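Side-chain contacts in Non-structural maintenance of chromosomes element 1 homolog (PDB 7DG2), which probably acts as a RING-type E3 ubiquitin ligase that works with a MAGE partner within the SMC5-SMC6 complex: residues 101-104 against 105-108; 92-96 against 97-101. One frame throughout, in Å; residues are numbered along the deposited sequence.

Overall arrangement
Both contacts are local and follow one another along the chain. From the N terminus, contact 2 comes first. Its residues 92-95 form the end of the loop after strand 75-81, and the helix 96-111 starts at Glu96, with residues 97-101 in its first turns. Contact 1, 101-104 against 105-108, lies further along the same helix. Leu101 ends one and begins the other, and the two centres lie about 11 Å apart. Neither closes a long loop, and they do not cross. Together they cover the start and middle of a helix that packs on helices 119-128 and 136-148 of the same chain. Both also meet the Nse4 chain, and contact 2 touches the MAGE-domain chain too.

Contact 1: residues 101-104 against 105-108; sequences LFRK and TMEL
Lys104 and Glu107 lie side by side on one flank of the helix and point the same way. Lys104 NZ donates to Glu107 OE2 at 2.7 Å, a salt bridge. NZ meets the syn side of that oxygen, 22° out of the carboxylate plane. The lysine chain bends at chi2 and chi3, which curls its amine over to the glutamate. The glutamate chain stays extended. A water donates to Lys104 O at 3.0 Å and weakly to Glu107 OE2, so it bridges backbone and carboxylate.

Phe102 and Met106 meet on another flank. The methyl Met106 CE is 4.0 Å from Phe102 CE2, at an oblique angle to the ring. Met106 SD lies 5.3 Å from the centroid of the Phe102 ring, which makes a Met-aromatic contact. These pairs follow the i to i+3 and i to i+4 spacing of an alpha helix, here helix 96-111. Phe102 also packs edge-to-face with Phe146 and touches Met71 of the Nse4 chain.

Thr105 turns its hydroxyl back along the helix to Leu101. Thr105 OG1 sits beside its own backbone N (chi1 -61°) and donates to Leu101 O at 2.9 Å from above the carbonyl plane. Thr105 N donates to the same oxygen from the opposite face, so two donors grip it.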
ATOM      1  N   LEU A 101      -7.886  -0.643  19.419  1.00 14.58           N
ATOM      2  CA  LEU A 101      -9.294  -0.508  19.054  1.00 14.47           C
ATOM      3  C   LEU A 101      -9.649  -1.487  17.944  1.00 17.11           C
ATOM      4  O   LEU A 101     -10.740  -2.061  17.955  1.00 14.71           O
ATOM      5  CB  LEU A 101      -9.616   0.932  18.642  1.00 14.88           C
ATOM      6  CG  LEU A 101     -11.078   1.199  18.256  1.00 15.09           C
ATOM      7  CD1 LEU A 101     -12.029   0.846  19.415  1.00 16.34           C
ATOM      8  CD2 LEU A 101     -11.278   2.653  17.838  1.00 17.96           C
ATOM      9  N   PHE A 102      -8.733  -1.709  16.986  1.00 15.10           N
ATOM     10  CA  PHE A 102      -8.995  -2.714  15.962  1.00 11.85           C
ATOM     11  C   PHE A 102      -9.235  -4.080  16.598  1.00 13.50           C
ATOM     12  O   PHE A 102     -10.192  -4.784  16.244  1.00 16.29           O
ATOM     13  CB  PHE A 102      -7.841  -2.807  14.942  1.00 11.62           C
ATOM     14  CG  PHE A 102      -8.121  -3.817  13.865  1.00 14.98           C
ATOM     15  CD1 PHE A 102      -8.949  -3.497  12.808  1.00 15.48           C
ATOM     16  CD2 PHE A 102      -7.615  -5.104  13.952  1.00 16.95           C
ATOM     17  CE1 PHE A 102      -9.243  -4.448  11.838  1.00 16.44           C
ATOM     18  CE2 PHE A 102      -7.923  -6.054  13.001  1.00 16.81           C
ATOM     19  CZ  PHE A 102      -8.740  -5.717  11.947  1.00 17.15           C
ATOM     20  N   ARG A 103      -8.390  -4.462  17.566  1.00 13.36           N
ATOM     21  CA  ARG A 103      -8.528  -5.782  18.171  1.00 15.89           C
ATOM     22  C   ARG A 103      -9.836  -5.902  18.944  1.00 16.15           C
ATOM     23  O   ARG A 103     -10.506  -6.940  18.864  1.00 17.23           O
ATOM     24  CB  ARG A 103      -7.348  -6.088  19.089  1.00 16.98           C
ATOM     25  CG  ARG A 103      -6.024  -6.280  18.326  1.00 21.94           C
ATOM     26  CD  ARG A 103      -4.940  -6.904  19.217  1.00 24.44           C
ATOM     27  NE  ARG A 103      -4.690  -6.135  20.431  1.00 34.19           N
ATOM     28  CZ  ARG A 103      -3.809  -5.140  20.530  1.00 34.80           C
ATOM     29  NH1 ARG A 103      -3.655  -4.501  21.688  1.00 34.05           N
ATOM     30  NH2 ARG A 103      -3.088  -4.772  19.478  1.00 35.29           N
ATOM     31  N   LYS A 104     -10.216  -4.861  19.693  1.00 15.94           N
ATOM     32  CA  LYS A 104     -11.476  -4.937  20.437  1.00 15.80           C
ATOM     33  C   LYS A 104     -12.670  -4.953  19.493  1.00 16.79           C
ATOM     34  O   LYS A 104     -13.671  -5.632  19.761  1.00 16.27           O
ATOM     35  CB  LYS A 104     -11.600  -3.775  21.432  1.00 17.41           C
ATOM     36  CG  LYS A 104     -10.520  -3.740  22.521  1.00 21.51           C
ATOM     37  CD  LYS A 104     -10.457  -5.045  23.310  1.00 24.37           C
ATOM     38  CE  LYS A 104     -11.708  -5.269  24.151  1.00 26.66           C
ATOM     39  NZ  LYS A 104     -11.598  -6.524  24.973  1.00 31.50           N
ATOM     40  N   THR A 105     -12.588  -4.211  18.380  1.00 15.59           N
ATOM     41  CA  THR A 105     -13.665  -4.237  17.388  1.00 15.96           C
ATOM     42  C   THR A 105     -13.771  -5.611  16.734  1.00 16.57           C
ATOM     43  O   THR A 105     -14.870  -6.159  16.567  1.00 16.76           O
ATOM     44  CB  THR A 105     -13.415  -3.143  16.338  1.00 14.80           C
ATOM     45  OG1 THR A 105     -13.411  -1.854  16.978  1.00 14.65           O
ATOM     46  CG2 THR A 105     -14.490  -3.161  15.251  1.00 13.75           C
ATOM     47  N   MET A 106     -12.633  -6.181  16.347  1.00 13.38           N
ATOM     48  CA  MET A 106     -12.609  -7.542  15.824  1.00 15.69           C
ATOM     49  C   MET A 106     -13.206  -8.531  16.818  1.00 16.11           C
ATOM     50  O   MET A 106     -13.995  -9.404  16.441  1.00 17.94           O
ATOM     51  CB  MET A 106     -11.166  -7.930  15.479  1.00 17.59           C
ATOM     52  CG  MET A 106     -10.976  -9.417  15.224  1.00 18.56           C
ATOM     53  SD  MET A 106      -9.358  -9.794  14.479  1.00 22.38           S
ATOM     54  CE  MET A 106      -8.246  -9.048  15.642  1.00 21.33           C
ATOM     55  N   GLU A 107     -12.863  -8.391  18.101  1.00 18.55           N
ATOM     56  CA  GLU A 107     -13.413  -9.292  19.109  1.00 19.42           C
ATOM     57  C   GLU A 107     -14.928  -9.175  19.181  1.00 18.00           C
ATOM     58  O   GLU A 107     -15.630 -10.189  19.232  1.00 19.06           O
ATOM     59  CB  GLU A 107     -12.780  -9.000  20.471  1.00 21.76           C
ATOM     60  CG  GLU A 107     -13.430  -9.759  21.626  1.00 24.03           C
ATOM     61  CD  GLU A 107     -12.850  -9.386  22.983  1.00 33.90           C
ATOM     62  OE1 GLU A 107     -13.136 -10.107  23.963  1.00 38.57           O
ATOM     63  OE2 GLU A 107     -12.109  -8.382  23.069  1.00 34.91           O
ATOM     64  N   LEU A 108     -15.453  -7.951  19.169  1.00 16.87           N
ATOM     65  CA  LEU A 108     -16.907  -7.783  19.192  1.00 16.10           C
ATOM     66  C   LEU A 108     -17.552  -8.363  17.933  1.00 17.55           C
ATOM     67  O   LEU A 108     -18.622  -8.979  18.000  1.00 18.96           O
ATOM     68  CB  LEU A 108     -17.254  -6.300  19.361  1.00 18.31           C
ATOM     69  CG  LEU A 108     -18.724  -5.935  19.520  1.00 20.15           C
ATOM     70  CD1 LEU A 108     -19.335  -6.851  20.547  1.00 24.06           C
ATOM     71  CD2 LEU A 108     -18.816  -4.478  19.971  1.00 21.12           C
TER
HETATM   72  O   HOH W   1     -14.434  -6.248  22.571  1.00 23.40           O

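Contact 2: residues 92-96 against 97-101; sequences SDYAE and NELEL
Ala95 and Glu98 join where the backbone changes from an extended run at Tyr94 and Ala95 to helical turns from Glu96 onward. Leu99 N donates to Ala95 O at 2.9 Å, and Glu100 N donates to Glu96 O at 2.9 Å. The Glu98 side chain reaches back towards the loop. Glu98 OE2 accepts from Ala95 N at 2.8 Å in a nearly straight bond (168°). The donor comes from the anti side of the carboxylate, 31° out of its plane. CG of Glu98 lies beside its own backbone N, and the extended chain then carries the carboxylate to Ala95.

Ala95 is the N-cap residue of helix 96-111. Glu98, three residues on, returns a side-chain bond to the N-cap backbone N. This is the second half of a capping box; the alanine has no side-chain oxygen to supply the first. The other carboxylate oxygen, Glu98 OE1, bonds to a glycerol molecule, probably from the crystallisation liquor.

The Tyr94 ring crosses Glu98 at about a right angle. Glu98 OE2 lies at the ring edge, in its plane, 3.6 Å from Tyr94 CD1. The ring and carboxylate planes are 65° apart. Leu99 also crosses Tyr94 at about a right angle, with Leu99 CD2 3.6 Å from Tyr94 CB and oblique to the ring. Tyr94 OH bonds to Ser145 OG, and its ring packs edge-to-face with Phe146, so the loop is tied to helix 136-148. Two residues past the N-cap, Asn97 OD1 sits 3.6 Å from Ala95 CB, while Asn97 ND2 bonds to Lys132 O. Glu96 forms a salt bridge with Lys76 of the Nse4 chain.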
ATOM      1  N   SER A  92       4.273   0.302  10.215  1.00 15.32           N
ATOM      2  CA  SER A  92       4.045   1.701  10.567  1.00 16.75           C
ATOM      3  C   SER A  92       2.657   2.194  10.167  1.00 17.45           C
ATOM      4  O   SER A  92       2.430   3.405  10.100  1.00 17.30           O
ATOM      5  CB  SER A  92       5.130   2.588   9.935  1.00 17.37           C
ATOM      6  OG  SER A  92       5.212   2.371   8.533  1.00 18.35           O
ATOM      7  N   ASP A  93       1.716   1.285   9.899  1.00 15.61           N
ATOM      8  CA  ASP A  93       0.400   1.713   9.430  1.00 15.26           C
ATOM      9  C   ASP A  93      -0.408   2.383  10.536  1.00 16.58           C
ATOM     10  O   ASP A  93      -1.062   3.410  10.307  1.00 15.62           O
ATOM     11  CB  ASP A  93      -0.376   0.516   8.894  1.00 15.70           C
ATOM     12  CG  ASP A  93       0.168   0.010   7.568  1.00 20.19           C
ATOM     13  OD1 ASP A  93       0.978   0.726   6.930  1.00 21.23           O
ATOM     14  OD2 ASP A  93      -0.228  -1.109   7.176  1.00 20.20           O
ATOM     15  N   TYR A  94      -0.419   1.785  11.723  1.00 16.71           N
ATOM     16  CA  TYR A  94      -1.342   2.186  12.779  1.00 16.86           C
ATOM     17  C   TYR A  94      -0.614   2.271  14.112  1.00 17.77           C
ATOM     18  O   TYR A  94       0.298   1.491  14.397  1.00 18.74           O
ATOM     19  CB  TYR A  94      -2.531   1.206  12.873  1.00 14.29           C
ATOM     20  CG  TYR A  94      -3.385   1.225  11.629  1.00 14.62           C
ATOM     21  CD1 TYR A  94      -4.162   2.339  11.323  1.00 15.69           C
ATOM     22  CD2 TYR A  94      -3.395   0.151  10.739  1.00 17.07           C
ATOM     23  CE1 TYR A  94      -4.950   2.371  10.167  1.00 16.98           C
ATOM     24  CE2 TYR A  94      -4.170   0.178   9.579  1.00 15.25           C
ATOM     25  CZ  TYR A  94      -4.940   1.289   9.305  1.00 16.42           C
ATOM     26  OH  TYR A  94      -5.704   1.307   8.167  1.00 17.93           O
ATOM     27  N   ALA A  95      -1.044   3.230  14.933  1.00 19.14           N
ATOM     28  CA  ALA A  95      -0.488   3.407  16.263  1.00 17.95           C
ATOM     29  C   ALA A  95      -1.017   2.332  17.216  1.00 18.62           C
ATOM     30  O   ALA A  95      -1.971   1.610  16.921  1.00 17.57           O
ATOM     31  CB  ALA A  95      -0.815   4.803  16.793  1.00 18.65           C
ATOM     32  N   GLU A  96      -0.378   2.237  18.385  1.00 18.88           N
ATOM     33  CA  GLU A  96      -0.735   1.194  19.336  1.00 17.66           C
ATOM     34  C   GLU A  96      -2.186   1.316  19.776  1.00 16.23           C
ATOM     35  O   GLU A  96      -2.902   0.310  19.837  1.00 19.64           O
ATOM     36  CB  GLU A  96       0.199   1.240  20.549  1.00 22.39           C
ATOM     37  CG  GLU A  96       1.579   0.669  20.263  1.00 30.72           C
ATOM     38  CD  GLU A  96       2.408   0.509  21.520  1.00 36.32           C
ATOM     39  OE1 GLU A  96       1.835   0.146  22.570  1.00 42.09           O
ATOM     40  OE2 GLU A  96       3.628   0.756  21.452  1.00 42.12           O
ATOM     41  N   ASN A  97      -2.647   2.533  20.090  1.00 16.72           N
ATOM     42  CA  ASN A  97      -4.035   2.642  20.546  1.00 18.06           C
ATOM     43  C   ASN A  97      -5.008   2.368  19.409  1.00 19.87           C
ATOM     44  O   ASN A  97      -6.093   1.821  19.644  1.00 16.52           O
ATOM     45  CB  ASN A  97      -4.315   4.007  21.199  1.00 21.24           C
ATOM     46  CG  ASN A  97      -4.113   5.184  20.266  1.00 23.21           C
ATOM     47  OD1 ASN A  97      -3.524   5.066  19.190  1.00 21.65           O
ATOM     48  ND2 ASN A  97      -4.583   6.352  20.699  1.00 20.79           N
ATOM     49  N   GLU A  98      -4.622   2.702  18.174  1.00 16.95           N
ATOM     50  CA  GLU A  98      -5.458   2.387  17.017  1.00 17.97           C
ATOM     51  C   GLU A  98      -5.601   0.881  16.822  1.00 16.69           C
ATOM     52  O   GLU A  98      -6.690   0.393  16.496  1.00 15.65           O
ATOM     53  CB  GLU A  98      -4.866   3.040  15.763  1.00 17.67           C
ATOM     54  CG  GLU A  98      -4.808   4.568  15.874  1.00 17.97           C
ATOM     55  CD  GLU A  98      -4.223   5.239  14.644  1.00 24.61           C
ATOM     56  OE1 GLU A  98      -4.661   6.365  14.308  1.00 25.36           O
ATOM     57  OE2 GLU A  98      -3.320   4.648  14.018  1.00 21.71           O
ATOM     58  N   LEU A  99      -4.509   0.130  17.002  1.00 14.69           N
ATOM     59  CA  LEU A  99      -4.578  -1.318  16.856  1.00 14.77           C
ATOM     60  C   LEU A  99      -5.265  -1.973  18.054  1.00 16.57           C
ATOM     61  O   LEU A  99      -5.892  -3.030  17.903  1.00 14.88           O
ATOM     62  CB  LEU A  99      -3.168  -1.886  16.644  1.00 15.43           C
ATOM     63  CG  LEU A  99      -2.604  -1.495  15.275  1.00 16.45           C
ATOM     64  CD1 LEU A  99      -1.205  -2.070  15.049  1.00 21.35           C
ATOM     65  CD2 LEU A  99      -3.559  -1.953  14.164  1.00 17.86           C
ATOM     66  N   GLU A 100      -5.181  -1.362  19.243  1.00 14.88           N
ATOM     67  CA  GLU A 100      -5.992  -1.859  20.349  1.00 16.73           C
ATOM     68  C   GLU A 100      -7.475  -1.763  20.006  1.00 15.45           C
ATOM     69  O   GLU A 100      -8.247  -2.708  20.242  1.00 16.95           O
ATOM     70  CB  GLU A 100      -5.701  -1.077  21.634  1.00 17.82           C
ATOM     71  CG  GLU A 100      -6.389  -1.717  22.847  1.00 21.53           C
ATOM     72  CD  GLU A 100      -6.294  -0.890  24.124  1.00 33.38           C
ATOM     73  OE1 GLU A 100      -7.198  -1.040  24.985  1.00 34.28           O
ATOM     74  OE2 GLU A 100      -5.341  -0.090  24.255  1.00 26.23           O
ATOM     75  N   LEU A 101      -7.886  -0.643  19.419  1.00 14.58           N
ATOM     76  CA  LEU A 101      -9.294  -0.508  19.054  1.00 14.47           C
ATOM     77  C   LEU A 101      -9.649  -1.487  17.944  1.00 17.11           C
ATOM     78  O   LEU A 101     -10.740  -2.061  17.955  1.00 14.71           O
ATOM     79  CB  LEU A 101      -9.616   0.932  18.642  1.00 14.88           C
ATOM     80  CG  LEU A 101     -11.078   1.199  18.256  1.00 15.09           C
ATOM     81  CD1 LEU A 101     -12.029   0.846  19.415  1.00 16.34           C
ATOM     82  CD2 LEU A 101     -11.278   2.653  17.838  1.00 17.96           C
TER